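PDB 2P6W: putative glycosyltransferase (Mannosyltransferase) involved in glycosylating the PBCV-1 major capsid protein from Paramecium bursaria Chlorella virus 1, which probably transfers a sugar from a UDP-sugar donor during glycosylation of the viral major capsid protein, through this manganese-binding N-terminal domain. Local coordinates for residues Thr19-Lys24 and Thr199-Arg204; Glu30-Ile35 and Asp190-His195; Trp147-Phe150 and Gln154-Val157. One frame throughout, in Å; residues are numbered along the deposited sequence.

Contacts 1 and 2 both use helix 20-36, which meets helix 201-210 in the first and the end of a loop and start of strand 193-195 in the second; the centres of the two contacts are about 17 Å apart. Contact 2 is buried and apolar where it touches, with the Tyr32 hydroxyl bonded outside the two segments. Contact 1 is partly buried and mixes a CH-pi contact with a weak hydrogen bond beside the nucleotide site. Contact 3 differs from both: it lies at the surface, closes over only a few residues between a loop and helix 153-164, and relies on a lysine ammonium. Contacts 2 and 3 lie on opposite sides of the chain's centre.

Contact 1. Residues Thr19-Lys24 and Thr199-Arg204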
ATOM      1  N   THR A  19     -10.492   9.296  13.224  1.00 22.56           N
ATOM      2  CA  THR A  19     -10.708   7.908  12.880  1.00 22.80           C
ATOM      3  C   THR A  19      -9.694   7.084  13.647  1.00 22.40           C
ATOM      4  O   THR A  19      -8.506   7.107  13.338  1.00 22.58           O
ATOM      5  CB  THR A  19     -10.612   7.693  11.366  1.00 22.48           C
ATOM      6  OG1 THR A  19     -11.628   8.492  10.736  1.00 25.13           O
ATOM      7  CG2 THR A  19     -10.851   6.245  11.040  1.00 22.32           C
ATOM      8  N   ILE A  20     -10.180   6.396  14.682  1.00 21.91           N
ATOM      9  CA  ILE A  20      -9.306   5.714  15.632  1.00 21.88           C
ATOM     10  C   ILE A  20      -8.471   4.596  15.013  1.00 21.85           C
ATOM     11  O   ILE A  20      -7.262   4.545  15.235  1.00 22.16           O
ATOM     12  CB  ILE A  20     -10.087   5.244  16.880  1.00 22.27           C
ATOM     13  CG1 ILE A  20     -10.623   6.459  17.635  1.00 21.91           C
ATOM     14  CG2 ILE A  20      -9.216   4.383  17.809  1.00 21.77           C
ATOM     15  CD1 ILE A  20      -9.559   7.536  17.972  1.00 27.65           C
ATOM     16  N   TYR A  21      -9.083   3.730  14.206  1.00 21.43           N
ATOM     17  CA  TYR A  21      -8.288   2.618  13.660  1.00 21.32           C
ATOM     18  C   TYR A  21      -7.086   3.118  12.870  1.00 21.72           C
ATOM     19  O   TYR A  21      -6.018   2.507  12.916  1.00 22.05           O
ATOM     20  CB  TYR A  21      -9.116   1.663  12.813  1.00 22.06           C
ATOM     21  CG  TYR A  21      -9.432   2.132  11.419  1.00 20.49           C
ATOM     22  CD1 TYR A  21      -8.493   2.005  10.369  1.00 20.72           C
ATOM     23  CD2 TYR A  21     -10.683   2.667  11.123  1.00 22.17           C
ATOM     24  CE1 TYR A  21      -8.781   2.441   9.075  1.00 18.85           C
ATOM     25  CE2 TYR A  21     -10.991   3.086   9.834  1.00 21.29           C
ATOM     26  CZ  TYR A  21     -10.044   2.966   8.811  1.00 21.10           C
ATOM     27  OH  TYR A  21     -10.383   3.379   7.536  1.00 22.30           O
ATOM     28  N   ALA A  22      -7.253   4.240  12.172  1.00 22.42           N
ATOM     29  CA  ALA A  22      -6.173   4.763  11.337  1.00 22.38           C
ATOM     30  C   ALA A  22      -5.088   5.418  12.183  1.00 22.79           C
ATOM     31  O   ALA A  22      -3.922   5.407  11.803  1.00 22.07           O
ATOM     32  CB  ALA A  22      -6.726   5.734  10.306  1.00 22.63           C
ATOM     33  N   ARG A  23      -5.462   5.980  13.335  1.00 22.90           N
ATOM     34  CA  ARG A  23      -4.443   6.448  14.285  1.00 23.74           C
ATOM     35  C   ARG A  23      -3.591   5.256  14.697  1.00 23.24           C
ATOM     36  O   ARG A  23      -2.364   5.354  14.757  1.00 22.74           O
ATOM     37  CB  ARG A  23      -5.081   7.114  15.517  1.00 23.40           C
ATOM     38  CG  ARG A  23      -4.067   7.851  16.396  1.00 28.29           C
ATOM     39  CD  ARG A  23      -4.721   8.671  17.520  1.00 28.61           C
ATOM     40  NE  ARG A  23      -5.720   7.943  18.307  1.00 38.05           N
ATOM     41  CZ  ARG A  23      -5.443   7.005  19.214  1.00 40.89           C
ATOM     42  NH1 ARG A  23      -4.186   6.644  19.458  1.00 42.10           N
ATOM     43  NH2 ARG A  23      -6.433   6.416  19.875  1.00 42.47           N
ATOM     44  N   LYS A  24      -4.246   4.133  14.975  1.00 22.27           N
ATOM     45  CA  LYS A  24      -3.550   2.958  15.492  1.00 22.63           C
ATOM     46  C   LYS A  24      -2.660   2.306  14.443  1.00 22.31           C
ATOM     47  O   LYS A  24      -1.514   1.946  14.733  1.00 22.66           O
ATOM     48  CB  LYS A  24      -4.544   1.961  16.085  1.00 23.04           C
ATOM     49  CG  LYS A  24      -5.193   2.483  17.360  1.00 25.26           C
ATOM     50  CD  LYS A  24      -6.130   1.458  17.921  1.00 29.95           C
ATOM     51  CE  LYS A  24      -6.568   1.801  19.327  1.00 31.02           C
ATOM     52  NZ  LYS A  24      -7.238   0.604  19.867  1.00 32.70           N
ATOM     53  N   THR A 199     -13.913  -3.714   5.109  1.00 24.13           N
ATOM     54  CA  THR A 199     -14.699  -3.629   6.342  1.00 23.80           C
ATOM     55  C   THR A 199     -14.975  -2.172   6.712  1.00 23.66           C
ATOM     56  O   THR A 199     -14.358  -1.258   6.163  1.00 23.92           O
ATOM     57  CB  THR A 199     -13.977  -4.348   7.493  1.00 24.20           C
ATOM     58  OG1 THR A 199     -12.659  -3.812   7.620  1.00 22.70           O
ATOM     59  CG2 THR A 199     -13.855  -5.847   7.181  1.00 25.88           C
ATOM     60  N   SER A 200     -15.891  -1.969   7.658  1.00 22.63           N
ATOM     61  CA  SER A 200     -16.328  -0.629   8.062  1.00 22.36           C
ATOM     62  C   SER A 200     -15.376  -0.019   9.091  1.00 22.10           C
ATOM     63  O   SER A 200     -14.554  -0.715   9.702  1.00 21.71           O
ATOM     64  CB  SER A 200     -17.717  -0.708   8.693  1.00 22.58           C
ATOM     65  OG  SER A 200     -17.621  -1.233  10.008  1.00 21.58           O
ATOM     66  N   ARG A 201     -15.533   1.280   9.326  1.00 21.94           N
ATOM     67  CA  ARG A 201     -14.678   1.969  10.285  1.00 22.77           C
ATOM     68  C   ARG A 201     -14.834   1.377  11.681  1.00 21.98           C
ATOM     69  O   ARG A 201     -13.840   1.119  12.372  1.00 21.96           O
ATOM     70  CB  ARG A 201     -15.016   3.459  10.329  1.00 23.27           C
ATOM     71  CG  ARG A 201     -14.725   4.194   9.021  1.00 25.34           C
ATOM     72  CD  ARG A 201     -15.285   5.601   9.119  1.00 29.47           C
ATOM     73  NE  ARG A 201     -15.584   6.158   7.809  1.00 31.54           N
ATOM     74  CZ  ARG A 201     -16.439   7.160   7.611  1.00 33.17           C
ATOM     75  NH1 ARG A 201     -17.079   7.707   8.638  1.00 32.85           N
ATOM     76  NH2 ARG A 201     -16.654   7.603   6.386  1.00 33.89           N
ATOM     77  N   ALA A 202     -16.082   1.158  12.098  1.00 21.54           N
ATOM     78  CA  ALA A 202     -16.338   0.651  13.447  1.00 21.41           C
ATOM     79  C   ALA A 202     -15.783  -0.763  13.601  1.00 21.54           C
ATOM     80  O   ALA A 202     -15.274  -1.130  14.663  1.00 21.68           O
ATOM     81  CB  ALA A 202     -17.842   0.681  13.765  1.00 21.37           C
ATOM     82  N   GLU A 203     -15.881  -1.555  12.534  1.00 21.49           N
ATOM     83  CA  GLU A 203     -15.365  -2.929  12.514  1.00 21.76           C
ATOM     84  C   GLU A 203     -13.849  -2.913  12.627  1.00 21.83           C
ATOM     85  O   GLU A 203     -13.243  -3.698  13.360  1.00 23.27           O
ATOM     86  CB  GLU A 203     -15.825  -3.637  11.234  1.00 21.14           C
ATOM     87  CG  GLU A 203     -17.329  -3.981  11.283  1.00 21.42           C
ATOM     88  CD  GLU A 203     -17.976  -4.164   9.923  1.00 23.91           C
ATOM     89  OE1 GLU A 203     -17.249  -4.377   8.913  1.00 23.68           O
ATOM     90  OE2 GLU A 203     -19.233  -4.110   9.877  1.00 23.46           O
ATOM     91  N   ARG A 204     -13.229  -1.993  11.895  1.00 22.05           N
ATOM     92  CA  ARG A 204     -11.787  -1.770  11.996  1.00 21.31           C
ATOM     93  C   ARG A 204     -11.308  -1.266  13.365  1.00 21.83           C
ATOM     94  O   ARG A 204     -10.248  -1.695  13.847  1.00 21.85           O
ATOM     95  CB  ARG A 204     -11.368  -0.799  10.893  1.00 21.24           C
ATOM     96  CG  ARG A 204     -11.477  -1.432   9.519  1.00 20.57           C
ATOM     97  CD  ARG A 204     -11.292  -0.428   8.398  1.00 21.91           C
ATOM     98  NE  ARG A 204     -11.204  -1.074   7.089  1.00 22.74           N
ATOM     99  CZ  ARG A 204     -11.262  -0.421   5.927  1.00 23.28           C
ATOM    100  NH1 ARG A 204     -11.389   0.906   5.898  1.00 25.01           N
ATOM    101  NH2 ARG A 204     -11.168  -1.093   4.787  1.00 23.18           N
TER
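Tyr21 and Arg204 lie side by side and point the same way, the arginine running across one face of the phenol ring. Their CA atoms are 5.9 Å apart, the nearest pair between 19-24 and 199-204. Arg204 CB lies 3.5 Å from Tyr21 CD2, at the CG end of the tyrosine ring. Further out, Arg204 CD stands 3.8 Å from the centroid of the Tyr21 ring and 16° off its normal, a CH-pi contact over the face. An extended chain from CG to NE carries the guanidinium past the ring to the hydroxyl, where Arg204 NH1 donates to Tyr21 OH at 3.1 Å. That bond is weak, bent to 133° at the hydrogen, and the two planes stand 64° apart, so the guanidinium does not stack on the phenol. Its NH2 is held more firmly by Met196 O, while Thr199 O lies over one guanidinium face. At the ring's edge and in its plane, Arg201 CG comes within 4.0 Å of Tyr21 CE2.

The start of helix 201-210 is fixed by a capping box: Glu203 N donates to Ser200 OG at 3.1 Å, and Ser200 N returns a nearly straight bond to Glu203 OE1. Asp205, just beyond, accepts from Tyr21 N and ties the two helices together. Arg204 binds UDP and UDP-glucose in other structures of this protein; here its NH2 bonds a citrate ion, probably from the crystallisation liquor, and NH1 makes a weak, long ion pair with Asp82. Tyr21 thus backs an arginine of the nucleotide-sugar pocket in this GT-A glycosyltransferase domain.

Contact 2. Residues Glu30-Ile35 and Asp190-His195. With MN (manganese (II) ion), chain B.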
ATOM      1  N   GLU A  30       4.629   3.473  11.955  1.00 20.63           N
ATOM      2  CA  GLU A  30       5.710   4.372  12.363  1.00 21.87           C
ATOM      3  C   GLU A  30       6.716   3.614  13.255  1.00 21.62           C
ATOM      4  O   GLU A  30       7.949   3.722  13.084  1.00 22.36           O
ATOM      5  CB  GLU A  30       5.145   5.607  13.078  1.00 22.60           C
ATOM      6  CG  GLU A  30       6.204   6.690  13.320  1.00 25.54           C
ATOM      7  CD  GLU A  30       5.646   8.109  13.442  1.00 30.51           C
ATOM      8  OE1 GLU A  30       4.422   8.287  13.644  1.00 28.92           O
ATOM      9  OE2 GLU A  30       6.462   9.062  13.326  1.00 32.40           O
ATOM     10  N   GLU A  31       6.181   2.822  14.185  1.00 20.86           N
ATOM     11  CA  GLU A  31       7.038   2.065  15.087  1.00 21.68           C
ATOM     12  C   GLU A  31       7.885   1.113  14.267  1.00 21.19           C
ATOM     13  O   GLU A  31       9.097   0.998  14.463  1.00 21.88           O
ATOM     14  CB  GLU A  31       6.217   1.242  16.084  1.00 21.10           C
ATOM     15  CG  GLU A  31       7.114   0.424  17.005  1.00 22.70           C
ATOM     16  CD  GLU A  31       6.392  -0.694  17.728  1.00 25.96           C
ATOM     17  OE1 GLU A  31       5.204  -0.970  17.413  1.00 24.02           O
ATOM     18  OE2 GLU A  31       7.037  -1.309  18.613  1.00 25.58           O
ATOM     19  N   TYR A  32       7.224   0.419  13.342  1.00 20.71           N
ATOM     20  CA  TYR A  32       7.933  -0.544  12.508  1.00 20.48           C
ATOM     21  C   TYR A  32       9.088   0.121  11.740  1.00 20.57           C
ATOM     22  O   TYR A  32      10.207  -0.411  11.673  1.00 21.22           O
ATOM     23  CB  TYR A  32       6.940  -1.220  11.562  1.00 21.06           C
ATOM     24  CG  TYR A  32       7.583  -2.274  10.686  1.00 20.53           C
ATOM     25  CD1 TYR A  32       7.993  -3.502  11.221  1.00 21.53           C
ATOM     26  CD2 TYR A  32       7.775  -2.040   9.317  1.00 20.81           C
ATOM     27  CE1 TYR A  32       8.601  -4.474  10.413  1.00 20.17           C
ATOM     28  CE2 TYR A  32       8.382  -2.987   8.510  1.00 19.75           C
ATOM     29  CZ  TYR A  32       8.798  -4.205   9.059  1.00 21.20           C
ATOM     30  OH  TYR A  32       9.406  -5.145   8.252  1.00 21.29           O
ATOM     31  N   CYS A  33       8.834   1.294  11.167  1.00 20.40           N
ATOM     32  CA  CYS A  33       9.883   2.025  10.466  1.00 20.43           C
ATOM     33  C   CYS A  33      11.068   2.361  11.377  1.00 20.90           C
ATOM     34  O   CYS A  33      12.223   2.223  10.976  1.00 21.48           O
ATOM     35  CB  CYS A  33       9.322   3.288   9.841  1.00 20.07           C
ATOM     36  SG  CYS A  33       8.235   2.922   8.439  1.00 21.60           S
ATOM     37  N   SER A  34      10.766   2.766  12.612  1.00 21.36           N
ATOM     38  CA  SER A  34      11.813   3.120  13.572  1.00 21.67           C
ATOM     39  C   SER A  34      12.701   1.908  13.896  1.00 22.20           C
ATOM     40  O   SER A  34      13.917   2.048  14.064  1.00 22.74           O
ATOM     41  CB  SER A  34      11.199   3.711  14.851  1.00 21.47           C
ATOM     42  OG  SER A  34      10.650   2.696  15.681  1.00 22.25           O
ATOM     43  N   ILE A  35      12.091   0.724  13.968  1.00 22.04           N
ATOM     44  CA  ILE A  35      12.839  -0.498  14.291  1.00 22.66           C
ATOM     45  C   ILE A  35      13.891  -0.851  13.232  1.00 22.79           C
ATOM     46  O   ILE A  35      15.010  -1.284  13.566  1.00 22.51           O
ATOM     47  CB  ILE A  35      11.888  -1.684  14.584  1.00 23.14           C
ATOM     48  CG1 ILE A  35      11.100  -1.419  15.874  1.00 23.93           C
ATOM     49  CG2 ILE A  35      12.664  -3.026  14.711  1.00 23.75           C
ATOM     50  CD1 ILE A  35       9.928  -2.358  16.121  1.00 22.67           C
ATOM     51  N   ASP A 190       1.060 -15.160  10.968  1.00 28.08           N
ATOM     52  CA  ASP A 190       2.431 -15.200  10.468  1.00 27.36           C
ATOM     53  C   ASP A 190       2.728 -14.092   9.471  1.00 25.84           C
ATOM     54  O   ASP A 190       3.824 -14.043   8.907  1.00 25.48           O
ATOM     55  CB  ASP A 190       2.723 -16.562   9.830  1.00 28.31           C
ATOM     56  CG  ASP A 190       2.837 -17.678  10.860  1.00 31.63           C
ATOM     57  OD1 ASP A 190       3.222 -17.403  12.025  1.00 32.81           O
ATOM     58  OD2 ASP A 190       2.536 -18.828  10.491  1.00 35.88           O
ATOM     59  N   ALA A 191       1.753 -13.207   9.246  1.00 24.09           N
ATOM     60  CA  ALA A 191       1.927 -12.147   8.250  1.00 23.17           C
ATOM     61  C   ALA A 191       2.853 -11.048   8.765  1.00 22.53           C
ATOM     62  O   ALA A 191       3.090 -10.948   9.966  1.00 23.41           O
ATOM     63  CB  ALA A 191       0.565 -11.555   7.876  1.00 23.52           C
ATOM     64  N   LEU A 192       3.369 -10.229   7.853  1.00 21.67           N
ATOM     65  CA  LEU A 192       3.987  -8.972   8.235  1.00 21.21           C
ATOM     66  C   LEU A 192       2.921  -7.878   8.148  1.00 21.02           C
ATOM     67  O   LEU A 192       2.669  -7.188   9.134  1.00 21.86           O
ATOM     68  CB  LEU A 192       5.155  -8.620   7.319  1.00 20.99           C
ATOM     69  CG  LEU A 192       5.797  -7.256   7.611  1.00 21.09           C
ATOM     70  CD1 LEU A 192       6.345  -7.187   9.057  1.00 21.05           C
ATOM     71  CD2 LEU A 192       6.912  -7.002   6.554  1.00 21.10           C
ATOM     72  N   PHE A 193       2.317  -7.721   6.962  1.00 20.38           N
ATOM     73  CA  PHE A 193       1.266  -6.704   6.747  1.00 21.51           C
ATOM     74  C   PHE A 193      -0.126  -7.334   6.698  1.00 21.32           C
ATOM     75  O   PHE A 193      -0.404  -8.187   5.857  1.00 21.57           O
ATOM     76  CB  PHE A 193       1.535  -5.919   5.449  1.00 20.96           C
ATOM     77  CG  PHE A 193       2.837  -5.163   5.470  1.00 20.93           C
ATOM     78  CD1 PHE A 193       3.169  -4.371   6.564  1.00 22.35           C
ATOM     79  CD2 PHE A 193       3.734  -5.251   4.406  1.00 19.11           C
ATOM     80  CE1 PHE A 193       4.376  -3.659   6.607  1.00 22.89           C
ATOM     81  CE2 PHE A 193       4.922  -4.552   4.436  1.00 19.88           C
ATOM     82  CZ  PHE A 193       5.250  -3.756   5.546  1.00 21.35           C
ATOM     83  N   VAL A 194      -0.982  -6.909   7.626  1.00 22.13           N
ATOM     84  CA  VAL A 194      -2.320  -7.453   7.748  1.00 22.32           C
ATOM     85  C   VAL A 194      -3.300  -6.406   7.207  1.00 22.49           C
ATOM     86  O   VAL A 194      -3.251  -5.240   7.592  1.00 22.51           O
ATOM     87  CB  VAL A 194      -2.651  -7.792   9.215  1.00 22.88           C
ATOM     88  CG1 VAL A 194      -4.081  -8.313   9.330  1.00 23.57           C
ATOM     89  CG2 VAL A 194      -1.657  -8.819   9.770  1.00 23.90           C
ATOM     90  N   HIS A 195      -4.200  -6.807   6.318  1.00 21.71           N
ATOM     91  CA  HIS A 195      -4.990  -5.831   5.586  1.00 21.47           C
ATOM     92  C   HIS A 195      -6.484  -5.974   5.927  1.00 20.85           C
ATOM     93  O   HIS A 195      -7.096  -6.982   5.620  1.00 20.66           O
ATOM     94  CB  HIS A 195      -4.721  -5.995   4.086  1.00 21.33           C
ATOM     95  CG  HIS A 195      -5.451  -5.025   3.210  1.00 21.72           C
ATOM     96  ND1 HIS A 195      -5.377  -5.074   1.830  1.00 20.37           N
ATOM     97  CD2 HIS A 195      -6.258  -3.973   3.508  1.00 21.94           C
ATOM     98  CE1 HIS A 195      -6.108  -4.094   1.319  1.00 21.70           C
ATOM     99  NE2 HIS A 195      -6.660  -3.417   2.314  1.00 22.57           N
TER
HETATM  100 MN    MN B 214      -7.570  -1.307   1.998  1.00 22.11          MN
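Tyr32 meets Leu192 and Phe193 through carbon contacts, and no hydrogen bond links 30-35 with 190-195. The apolar group is small, with 114 Å² buried over both sides, but all three residues are buried in the protein. Tyr32 and Leu192 cross at about a right angle. One leucine methyl, CD1, lies 3.8 Å from Tyr32 CE1, while the other, CD2, approaches the phenol oxygen, with Tyr32 OH at 3.5 Å. With CG anti to the backbone N (chi1 -178°), the tyrosine ring spans much of the distance between backbones whose nearest CA atoms, Tyr32 and Leu192, are 10.2 Å apart. Phe193 is a looser neighbour, its CZ 4.4 Å from Tyr32 CE2. Leu192 CG also sits over the centre of the Phe193 ring, 3.9 Å above its plane, so the two neighbouring side chains pack on each other as well as on Tyr32.

Polar interactions are local or lead elsewhere. Tyr32 OH is hydrogen-bonded to Lys92 O, which gives the buried hydroxyl a partner beside the leucine methyls. Within the helix, Ser34 OG donates to Glu31 O at 2.6 Å, and that carbonyl also accepts the helical bond from Ile35 N.

Metal coordination occupies the far end of 190-195. His195 NE2 binds the manganese at 2.3 Å, and Asp80 and Asp82 of the DxD motif are further protein ligands. Asn178 OD1 is hydrogen-bonded to His195 ND1, a second-shell contact that would help fix the imidazole's rotation.

In the fold, strand 193-195 lies between strands 83-85 and 179-180. Phe193 touches Leu77 and Leu79 of strand 75-79 in the larger sheet, while helix 20-36 brings Tyr32 against Leu192 and against Val85 of strand 83-85.

Contact 3. Residues Trp147-Phe150 and Gln154-Val157; sequences WNTF and QKTV
Lys155 reaches from helix 153-164 back to the loop before it, meeting Trp147 on the way and Thr149 and Phe150 at its tip. CB leaves the helix toward the loop, and CG comes 3.8 Å from Trp147 CZ3; the two side chains cross at about a right angle. Rotation about CG-CD (chi3 56°) bends the chain and swings CE toward the backbone of Thr149, where CE lies 3.3 Å from Thr149 O. The ammonium then donates twice: Lys155 NZ to Thr149 OG1 at 2.7 Å, and NZ to Phe150 O at 3.0 Å. The second bond arrives 47° out of the carbonyl plane. Thr149 OG1 also bonds Pro146 O, so this hydroxyl links the ammonium to the loop's own backbone.

Next along the helix, Thr156 OG1 packs 3.4 Å from Trp147 CB, its hydrogen bond being with Tyr152 O; Thr156 CG2 lies over one face of the indole, toward its rim. Tyr160, one turn further, meets the indole edge-to-face. This is a surface loop-to-helix junction, in which a lysine from the first turn of helix 153-164 clasps the preceding loop through a hydroxyl and a main-chain carbonyl.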
ATOM      1  N   TRP A 147     -10.258   4.612 -16.417  1.00 21.13           N
ATOM      2  CA  TRP A 147      -9.446   4.563 -15.187  1.00 21.36           C
ATOM      3  C   TRP A 147     -10.169   5.147 -13.985  1.00 21.67           C
ATOM      4  O   TRP A 147      -9.883   4.767 -12.851  1.00 21.41           O
ATOM      5  CB  TRP A 147      -8.072   5.207 -15.437  1.00 22.29           C
ATOM      6  CG  TRP A 147      -7.565   4.755 -16.748  1.00 19.82           C
ATOM      7  CD1 TRP A 147      -7.323   5.517 -17.858  1.00 22.38           C
ATOM      8  CD2 TRP A 147      -7.328   3.403 -17.130  1.00 20.46           C
ATOM      9  NE1 TRP A 147      -6.927   4.720 -18.904  1.00 22.48           N
ATOM     10  CE2 TRP A 147      -6.921   3.412 -18.479  1.00 20.81           C
ATOM     11  CE3 TRP A 147      -7.406   2.178 -16.454  1.00 21.91           C
ATOM     12  CZ2 TRP A 147      -6.592   2.235 -19.163  1.00 22.05           C
ATOM     13  CZ3 TRP A 147      -7.089   1.019 -17.136  1.00 22.04           C
ATOM     14  CH2 TRP A 147      -6.683   1.055 -18.478  1.00 21.90           C
ATOM     15  N   ASN A 148     -11.122   6.042 -14.251  1.00 21.61           N
ATOM     16  CA  ASN A 148     -11.943   6.648 -13.197  1.00 22.65           C
ATOM     17  C   ASN A 148     -13.091   5.756 -12.716  1.00 23.34           C
ATOM     18  O   ASN A 148     -13.968   6.214 -11.964  1.00 23.86           O
ATOM     19  CB  ASN A 148     -12.454   8.044 -13.593  1.00 22.93           C
ATOM     20  CG  ASN A 148     -13.428   8.028 -14.763  1.00 23.55           C
ATOM     21  OD1 ASN A 148     -13.736   6.978 -15.340  1.00 24.28           O
ATOM     22  ND2 ASN A 148     -13.920   9.223 -15.128  1.00 23.65           N
ATOM     23  N   THR A 149     -13.083   4.490 -13.152  1.00 22.28           N
ATOM     24  CA  THR A 149     -14.072   3.520 -12.696  1.00 22.31           C
ATOM     25  C   THR A 149     -13.416   2.491 -11.780  1.00 22.06           C
ATOM     26  O   THR A 149     -12.210   2.202 -11.887  1.00 22.18           O
ATOM     27  CB  THR A 149     -14.825   2.812 -13.860  1.00 22.99           C
ATOM     28  OG1 THR A 149     -13.938   1.936 -14.583  1.00 22.12           O
ATOM     29  CG2 THR A 149     -15.438   3.835 -14.815  1.00 23.76           C
ATOM     30  N   PHE A 150     -14.209   1.945 -10.863  1.00 22.29           N
ATOM     31  CA  PHE A 150     -13.721   0.941  -9.920  1.00 23.59           C
ATOM     32  C   PHE A 150     -13.025  -0.226 -10.633  1.00 23.32           C
ATOM     33  O   PHE A 150     -13.528  -0.704 -11.670  1.00 23.15           O
ATOM     34  CB  PHE A 150     -14.927   0.429  -9.123  1.00 24.27           C
ATOM     35  CG  PHE A 150     -14.591  -0.590  -8.087  1.00 25.51           C
ATOM     36  CD1 PHE A 150     -14.274  -0.200  -6.790  1.00 27.23           C
ATOM     37  CD2 PHE A 150     -14.613  -1.948  -8.395  1.00 27.47           C
ATOM     38  CE1 PHE A 150     -13.972  -1.150  -5.816  1.00 29.17           C
ATOM     39  CE2 PHE A 150     -14.317  -2.903  -7.425  1.00 28.04           C
ATOM     40  CZ  PHE A 150     -13.989  -2.505  -6.141  1.00 28.25           C
ATOM     41  N   GLN A 154      -6.077   0.730  -8.823  1.00 20.66           N
ATOM     42  CA  GLN A 154      -5.759  -0.693  -8.875  1.00 20.15           C
ATOM     43  C   GLN A 154      -5.895  -1.226 -10.302  1.00 20.22           C
ATOM     44  O   GLN A 154      -5.058  -1.994 -10.787  1.00 20.27           O
ATOM     45  CB  GLN A 154      -6.702  -1.425  -7.929  1.00 21.40           C
ATOM     46  CG  GLN A 154      -6.467  -2.900  -7.818  1.00 20.71           C
ATOM     47  CD  GLN A 154      -7.258  -3.477  -6.666  1.00 21.43           C
ATOM     48  OE1 GLN A 154      -6.860  -3.357  -5.509  1.00 23.29           O
ATOM     49  NE2 GLN A 154      -8.382  -4.115  -6.974  1.00 23.52           N
ATOM     50  N   LYS A 155      -6.976  -0.818 -10.976  1.00 19.89           N
ATOM     51  CA  LYS A 155      -7.185  -1.158 -12.372  1.00 20.47           C
ATOM     52  C   LYS A 155      -6.160  -0.457 -13.272  1.00 20.65           C
ATOM     53  O   LYS A 155      -5.690  -1.021 -14.263  1.00 21.09           O
ATOM     54  CB  LYS A 155      -8.614  -0.776 -12.789  1.00 21.18           C
ATOM     55  CG  LYS A 155      -8.839  -0.887 -14.297  1.00 22.08           C
ATOM     56  CD  LYS A 155     -10.306  -1.134 -14.682  1.00 23.83           C
ATOM     57  CE  LYS A 155     -11.250  -0.076 -14.133  1.00 24.10           C
ATOM     58  NZ  LYS A 155     -12.648  -0.439 -14.577  1.00 24.60           N
ATOM     59  N   THR A 156      -5.793   0.772 -12.905  1.00 19.89           N
ATOM     60  CA  THR A 156      -4.858   1.536 -13.731  1.00 19.60           C
ATOM     61  C   THR A 156      -3.476   0.893 -13.701  1.00 19.70           C
ATOM     62  O   THR A 156      -2.810   0.757 -14.734  1.00 20.67           O
ATOM     63  CB  THR A 156      -4.790   2.991 -13.274  1.00 19.87           C
ATOM     64  OG1 THR A 156      -6.131   3.510 -13.249  1.00 19.40           O
ATOM     65  CG2 THR A 156      -3.895   3.809 -14.225  1.00 18.42           C
ATOM     66  N   VAL A 157      -3.029   0.506 -12.514  1.00 19.52           N
ATOM     67  CA  VAL A 157      -1.770  -0.212 -12.421  1.00 19.63           C
ATOM     68  C   VAL A 157      -1.813  -1.503 -13.244  1.00 19.70           C
ATOM     69  O   VAL A 157      -0.928  -1.756 -14.064  1.00 19.92           O
ATOM     70  CB  VAL A 157      -1.398  -0.489 -10.934  1.00 19.76           C
ATOM     71  CG1 VAL A 157      -0.241  -1.497 -10.840  1.00 19.77           C
ATOM     72  CG2 VAL A 157      -0.998   0.797 -10.256  1.00 19.04           C
TER